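Local coordinates for protein spermidine synthase (Corynebacterium glutamicum ATCC 13032, PDB 3GJY) that probably transfers an aminopropyl group from decarboxylated S-adenosylmethionine to putrescine to make spermidine, at residues T42-L47 / I58-P63; M103-A108 / W132-R137. One frame throughout, in Å; residues are numbered along the deposited sequence. Where two conformers were deposited one is given.

Contact 1. Residues T42-L47 / I58-P63; sequences TTDGWL and IVLGQP
Three backbone hydrogen bonds tie Asp44 and Trp46 to Leu60 and Ile58 in antiparallel fashion, at the open end of the β-hairpin formed by strands 45-50 and 53-59. Trp46 and Ile58 are a hydrogen-bonded pair: Trp46 N gives its hydrogen to Ile58 O at 2.8 Å, and Ile58 N reaches Trp46 O at 3.0 Å. The ladder runs one step past strand 53-59, where Leu60 N bonds to Asp44 O at 2.9 Å, the donor tilted 26° from the carbonyl plane. Between these bonds Gly45 faces Val59 as a non-hydrogen-bonded pair with CA atoms 4.3 Å apart. Type II turns, Thr42 to Gly45 and Val59 to Gln62, bend the chain where the pairing ends.

On the face of Trp46 and Ile58, the indole turns back toward Leu60, because its CG stands beside the backbone N (chi1 -72°), and the leucine reaches the pyrrole part of the ring obliquely. Pro22, from the N-terminal loop, touches both Trp46 and Leu60. Asp44 crosses Leu60 at about a right angle and meets it chiefly through its methylene, Asp44 CB to Leu60 CB at 3.8 Å, with Asp44 OD1 also beside Leu60 CD1. On the face of Val59, the two methyl branches have separate partners: CG1 meets the carbonyl oxygen of Thr43, while Val59 CG2 meets the methyl CG2 of Thr42 at 3.9 Å.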
loop_
_atom_site.group_PDB
_atom_site.type_symbol
_atom_site.label_atom_id
_atom_site.label_comp_id
_atom_site.label_asym_id
_atom_site.label_seq_id
_atom_site.Cartn_x
_atom_site.Cartn_y
_atom_site.Cartn_z
ATOM N N THR A 42 8.724 23.431 7.328
ATOM C CA THR A 42 9.157 22.314 8.166
ATOM C C THR A 42 10.633 22.106 8.008
ATOM O O THR A 42 11.110 21.875 6.888
ATOM C CB THR A 42 8.442 21.033 7.747
ATOM O OG1 THR A 42 7.034 21.236 7.839
ATOM C CG2 THR A 42 8.834 19.841 8.611
ATOM N N THR A 43 11.358 22.177 9.124
ATOM C CA THR A 43 12.788 21.841 9.130
ATOM C C THR A 43 12.940 20.398 8.659
ATOM O O THR A 43 12.291 19.493 9.192
ATOM C CB THR A 43 13.402 22.043 10.548
ATOM O OG1 THR A 43 13.195 23.415 10.948
ATOM C CG2 THR A 43 14.866 21.740 10.564
ATOM N N ASP A 44 13.780 20.212 7.645
ATOM C CA ASP A 44 14.066 18.861 7.135
ATOM C C ASP A 44 12.833 18.131 6.560
ATOM O O ASP A 44 12.802 16.895 6.514
ATOM C CB ASP A 44 14.770 17.991 8.196
ATOM C CG ASP A 44 16.168 18.488 8.548
ATOM O OD1 ASP A 44 16.863 19.017 7.656
ATOM O OD2 ASP A 44 16.562 18.340 9.729
ATOM N N GLY A 45 11.834 18.881 6.115
ATOM C CA GLY A 45 10.693 18.314 5.415
ATOM C C GLY A 45 10.921 18.306 3.908
ATOM O O GLY A 45 11.418 19.290 3.344
ATOM N N TRP A 46 10.539 17.197 3.263
ATOM C CA TRP A 46 10.812 16.990 1.849
ATOM C C TRP A 46 9.627 16.365 1.141
ATOM O O TRP A 46 9.048 15.376 1.634
ATOM C CB TRP A 46 12.016 16.051 1.672
ATOM C CG TRP A 46 13.267 16.754 2.034
ATOM C CD1 TRP A 46 13.870 16.796 3.275
ATOM C CD2 TRP A 46 14.023 17.608 1.180
ATOM N NE1 TRP A 46 14.997 17.617 3.216
ATOM C CE2 TRP A 46 15.109 18.115 1.943
ATOM C CE3 TRP A 46 13.918 17.963 -0.177
ATOM C CZ2 TRP A 46 16.090 18.972 1.387
ATOM C CZ3 TRP A 46 14.890 18.812 -0.733
ATOM C CH2 TRP A 46 15.960 19.303 0.062
ATOM N N LEU A 47 9.258 16.965 0.012
ATOM C CA LEU A 47 8.238 16.419 -0.872
ATOM C C LEU A 47 8.926 15.746 -2.049
ATOM O O LEU A 47 9.826 16.347 -2.655
ATOM C CB LEU A 47 7.283 17.524 -1.380
ATOM C CG LEU A 47 6.106 17.004 -2.225
ATOM C CD1 LEU A 47 5.074 16.140 -1.466
ATOM C CD2 LEU A 47 5.368 18.142 -2.952
ATOM N N ILE A 58 8.428 13.291 3.628
ATOM C CA ILE A 58 9.153 12.816 4.810
ATOM C C ILE A 58 9.671 13.997 5.619
ATOM O O ILE A 58 9.878 15.104 5.079
ATOM C CB ILE A 58 10.324 11.901 4.454
ATOM C CG1 ILE A 58 11.352 12.610 3.557
ATOM C CG2 ILE A 58 9.793 10.633 3.763
ATOM C CD1 ILE A 58 12.581 11.738 3.197
ATOM N N VAL A 59 9.847 13.765 6.913
ATOM C CA VAL A 59 10.604 14.690 7.750
ATOM C C VAL A 59 11.785 13.876 8.254
ATOM O O VAL A 59 11.609 12.833 8.912
ATOM C CB VAL A 59 9.753 15.200 8.918
ATOM C CG1 VAL A 59 10.625 16.092 9.820
ATOM C CG2 VAL A 59 8.492 15.964 8.420
ATOM N N LEU A 60 12.990 14.334 7.949
ATOM C CA LEU A 60 14.183 13.566 8.338
ATOM C C LEU A 60 14.223 13.413 9.866
ATOM O O LEU A 60 13.919 14.356 10.628
ATOM C CB LEU A 60 15.458 14.275 7.852
ATOM C CG LEU A 60 15.499 14.637 6.363
ATOM C CD1 LEU A 60 16.845 15.326 6.028
ATOM C CD2 LEU A 60 15.326 13.379 5.459
ATOM N N GLY A 61 14.556 12.215 10.321
ATOM C CA GLY A 61 14.643 11.931 11.748
ATOM C C GLY A 61 13.311 11.621 12.416
ATOM O O GLY A 61 13.292 11.284 13.612
ATOM N N GLN A 62 12.213 11.691 11.642
ATOM C CA GLN A 62 10.870 11.446 12.189
ATOM C C GLN A 62 10.124 10.456 11.306
ATOM O O GLN A 62 9.211 10.823 10.532
ATOM C CB GLN A 62 10.067 12.737 12.336
ATOM C CG GLN A 62 10.616 13.696 13.363
ATOM C CD GLN A 62 9.868 15.005 13.380
ATOM O OE1 GLN A 62 8.649 15.050 13.186
ATOM N NE2 GLN A 62 10.597 16.084 13.605
ATOM N N PRO A 63 10.507 9.174 11.423
ATOM C CA PRO A 63 9.976 8.174 10.486
ATOM C C PRO A 63 8.480 7.865 10.655
ATOM O O PRO A 63 7.899 7.212 9.783
ATOM C CB PRO A 63 10.857 6.933 10.758
ATOM C CG PRO A 63 11.245 7.113 12.217
ATOM C CD PRO A 63 11.423 8.582 12.428
#

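Contact 2. Residues M103-A108 / W132-R137; sequences MARYFA and WFDIPR
Arg105, on helix 102-110, carries the polar part of this contact by gripping Asp134 side-on with two nitrogens, NE on the backbone oxygen and NH2 on the carboxylate. The charged bond is a salt bridge from Arg105 NH2 to Asp134 OD2, 2.8 Å long and nearly straight (176° at the hydrogen), lying in the guanidinium plane and using the anti lone pair of the oxygen. Arg105 NE donates to Asp134 O, also at 2.8 Å but more bent (134°), with the donor above the carbonyl plane. The arginine spans the gap because its chain is extended from CG to NE, with CG anti to the backbone N. The guanidinium and carboxylate planes are turned 61° apart.

Apolar contacts follow the base of the arginine and the next turn of the helix. Ile135 CG2 packs against Arg105 CB at 4.0 Å, and the methyl of Ala108 meets the proline ring one residue on, at 3.8 Å between Ala108 CB and Pro136 CG.

The contact thus joins helix 102-110 to the loop between helix 123-132 and strand 141-145. Around to its other sides the same helix rests on strands 92-96 and 115-120 through Ala104 and Phe107, and on helix 69-85 through Met103, Tyr106 and Phe107.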
loop_
_atom_site.group_PDB
_atom_site.type_symbol
_atom_site.label_atom_id
_atom_site.label_comp_id
_atom_site.label_asym_id
_atom_site.label_seq_id
_atom_site.Cartn_x
_atom_site.Cartn_y
_atom_site.Cartn_z
HETATM N N MSE A 103 6.549 4.146 3.458
HETATM C CA MSE A 103 5.759 3.210 4.247
HETATM C C MSE A 103 6.659 2.156 4.941
HETATM O O MSE A 103 6.453 1.797 6.098
HETATM C CB MSE A 103 4.736 2.525 3.324
HETATM C CG MSE A 103 3.550 1.931 4.018
HETATM SE SE MSE A 103 2.063 3.193 4.461
HETATM C CE MSE A 103 2.677 3.804 6.239
ATOM N N ALA A 104 7.649 1.635 4.205
ATOM C CA ALA A 104 8.613 0.683 4.768
ATOM C C ALA A 104 9.356 1.280 5.970
ATOM O O ALA A 104 9.536 0.637 7.022
ATOM C CB ALA A 104 9.589 0.162 3.684
ATOM N N ARG A 105 9.800 2.522 5.786
ATOM C CA ARG A 105 10.490 3.292 6.835
ATOM C C ARG A 105 9.595 3.469 8.078
ATOM O O ARG A 105 10.050 3.378 9.232
ATOM C CB ARG A 105 10.884 4.637 6.217
ATOM C CG ARG A 105 11.468 5.696 7.171
ATOM C CD ARG A 105 11.829 6.912 6.329
ATOM N NE ARG A 105 12.285 8.077 7.094
ATOM C CZ ARG A 105 11.548 9.149 7.357
ATOM N NH1 ARG A 105 10.257 9.206 7.018
ATOM N NH2 ARG A 105 12.131 10.175 7.949
ATOM N N TYR A 106 8.308 3.723 7.830
ATOM C CA TYR A 106 7.344 3.874 8.912
ATOM C C TYR A 106 7.214 2.580 9.723
ATOM O O TYR A 106 7.358 2.572 10.958
ATOM C CB TYR A 106 5.988 4.265 8.293
ATOM C CG TYR A 106 4.889 4.351 9.310
ATOM C CD1 TYR A 106 4.649 5.540 10.012
ATOM C CD2 TYR A 106 4.092 3.254 9.591
ATOM C CE1 TYR A 106 3.640 5.618 10.966
ATOM C CE2 TYR A 106 3.093 3.303 10.567
ATOM C CZ TYR A 106 2.879 4.495 11.259
ATOM O OH TYR A 106 1.887 4.549 12.207
ATOM N N PHE A 107 6.937 1.468 9.016
ATOM C CA PHE A 107 6.759 0.202 9.722
ATOM C C PHE A 107 8.034 -0.263 10.386
ATOM O O PHE A 107 7.993 -0.915 11.431
ATOM C CB PHE A 107 6.186 -0.898 8.817
ATOM C CG PHE A 107 4.728 -0.709 8.521
ATOM C CD1 PHE A 107 3.795 -0.849 9.516
ATOM C CD2 PHE A 107 4.316 -0.278 7.276
ATOM C CE1 PHE A 107 2.433 -0.644 9.248
ATOM C CE2 PHE A 107 2.960 -0.040 7.007
ATOM C CZ PHE A 107 2.019 -0.230 8.007
ATOM N N ALA A 108 9.173 0.043 9.771
ATOM C CA ALA A 108 10.459 -0.336 10.388
ATOM C C ALA A 108 10.650 0.364 11.749
ATOM O O ALA A 108 11.257 -0.204 12.678
ATOM C CB ALA A 108 11.614 -0.041 9.476
ATOM N N TRP A 132 19.134 9.142 0.453
ATOM C CA TRP A 132 18.569 10.406 0.940
ATOM C C TRP A 132 17.256 10.337 1.682
ATOM O O TRP A 132 16.866 11.327 2.292
ATOM C CB TRP A 132 18.377 11.368 -0.259
ATOM C CG TRP A 132 19.623 12.073 -0.695
ATOM C CD1 TRP A 132 20.816 12.130 -0.029
ATOM C CD2 TRP A 132 19.783 12.857 -1.882
ATOM N NE1 TRP A 132 21.711 12.919 -0.727
ATOM C CE2 TRP A 132 21.114 13.367 -1.872
ATOM C CE3 TRP A 132 18.928 13.208 -2.930
ATOM C CZ2 TRP A 132 21.606 14.198 -2.897
ATOM C CZ3 TRP A 132 19.419 14.029 -3.965
ATOM C CH2 TRP A 132 20.742 14.512 -3.921
ATOM N N PHE A 133 16.523 9.233 1.581
ATOM C CA PHE A 133 15.179 9.213 2.141
ATOM C C PHE A 133 15.078 8.595 3.531
ATOM O O PHE A 133 13.987 8.246 4.005
ATOM C CB PHE A 133 14.101 8.702 1.172
ATOM C CG PHE A 133 14.075 9.405 -0.183
ATOM C CD1 PHE A 133 14.582 10.708 -0.375
ATOM C CD2 PHE A 133 13.570 8.699 -1.288
ATOM C CE1 PHE A 133 14.555 11.315 -1.669
ATOM C CE2 PHE A 133 13.523 9.278 -2.566
ATOM C CZ PHE A 133 14.038 10.592 -2.762
ATOM N N ASP A 134 16.229 8.510 4.201
ATOM C CA ASP A 134 16.262 8.350 5.661
ATOM C C ASP A 134 15.631 7.028 6.095
ATOM O O ASP A 134 14.830 6.968 7.026
ATOM C CB ASP A 134 15.583 9.545 6.374
ATOM C CG ASP A 134 15.767 9.526 7.865
ATOM O OD1 ASP A 134 16.879 9.180 8.342
ATOM O OD2 ASP A 134 14.828 9.940 8.564
ATOM N N ILE A 135 16.085 5.965 5.445
ATOM C CA ILE A 135 15.644 4.620 5.761
ATOM C C ILE A 135 16.707 3.884 6.536
ATOM O O ILE A 135 17.908 4.148 6.365
ATOM C CB ILE A 135 15.246 3.837 4.477
ATOM C CG1 ILE A 135 16.400 3.698 3.487
ATOM C CG2 ILE A 135 14.054 4.523 3.803
ATOM C CD1 ILE A 135 16.053 2.773 2.267
ATOM N N PRO A 136 16.277 2.935 7.380
ATOM C CA PRO A 136 17.258 2.141 8.137
ATOM C C PRO A 136 17.912 1.113 7.221
ATOM O O PRO A 136 17.408 0.838 6.114
ATOM C CB PRO A 136 16.421 1.490 9.229
ATOM C CG PRO A 136 15.059 1.389 8.630
ATOM C CD PRO A 136 14.890 2.628 7.764
ATOM N N ARG A 137 19.003 0.537 7.696
ATOM C CA ARG A 137 19.744 -0.420 6.864
ATOM C C ARG A 137 18.970 -1.716 6.616
ATOM O O ARG A 137 18.044 -2.073 7.391
ATOM C CB ARG A 137 21.088 -0.763 7.528
ATOM C CG ARG A 137 20.995 -1.588 8.779
ATOM C CD ARG A 137 22.374 -1.869 9.324
ATOM N NE ARG A 137 22.287 -2.766 10.462
ATOM C CZ ARG A 137 23.349 -3.365 10.996
ATOM N NH1 ARG A 137 23.207 -4.188 12.025
ATOM N NH2 ARG A 137 24.554 -3.102 10.517
#

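Contact 1 belongs to the four-stranded antiparallel sheet, whereas contact 2 lies in the α/β domain built on the mixed eight-stranded sheet, consistent with the AdoMet-dependent methyltransferase family. Both are partly buried, contact 1 nearer the periphery, its centre about 21 Å from the centre of the chain, against about 15 Å for the centre of contact 2. Main-chain pairing holds residues 42-47 to 58-63; a charged side chain does most of the polar work between 103-108 and 132-137. No element is shared, yet the two meet directly: Arg105 NH2 donates to Val59 O and Gly61 N to Asp134 OD2 (both 2.9 Å), and the salt-bridged pair thereby also holds the chain leaving the hairpin.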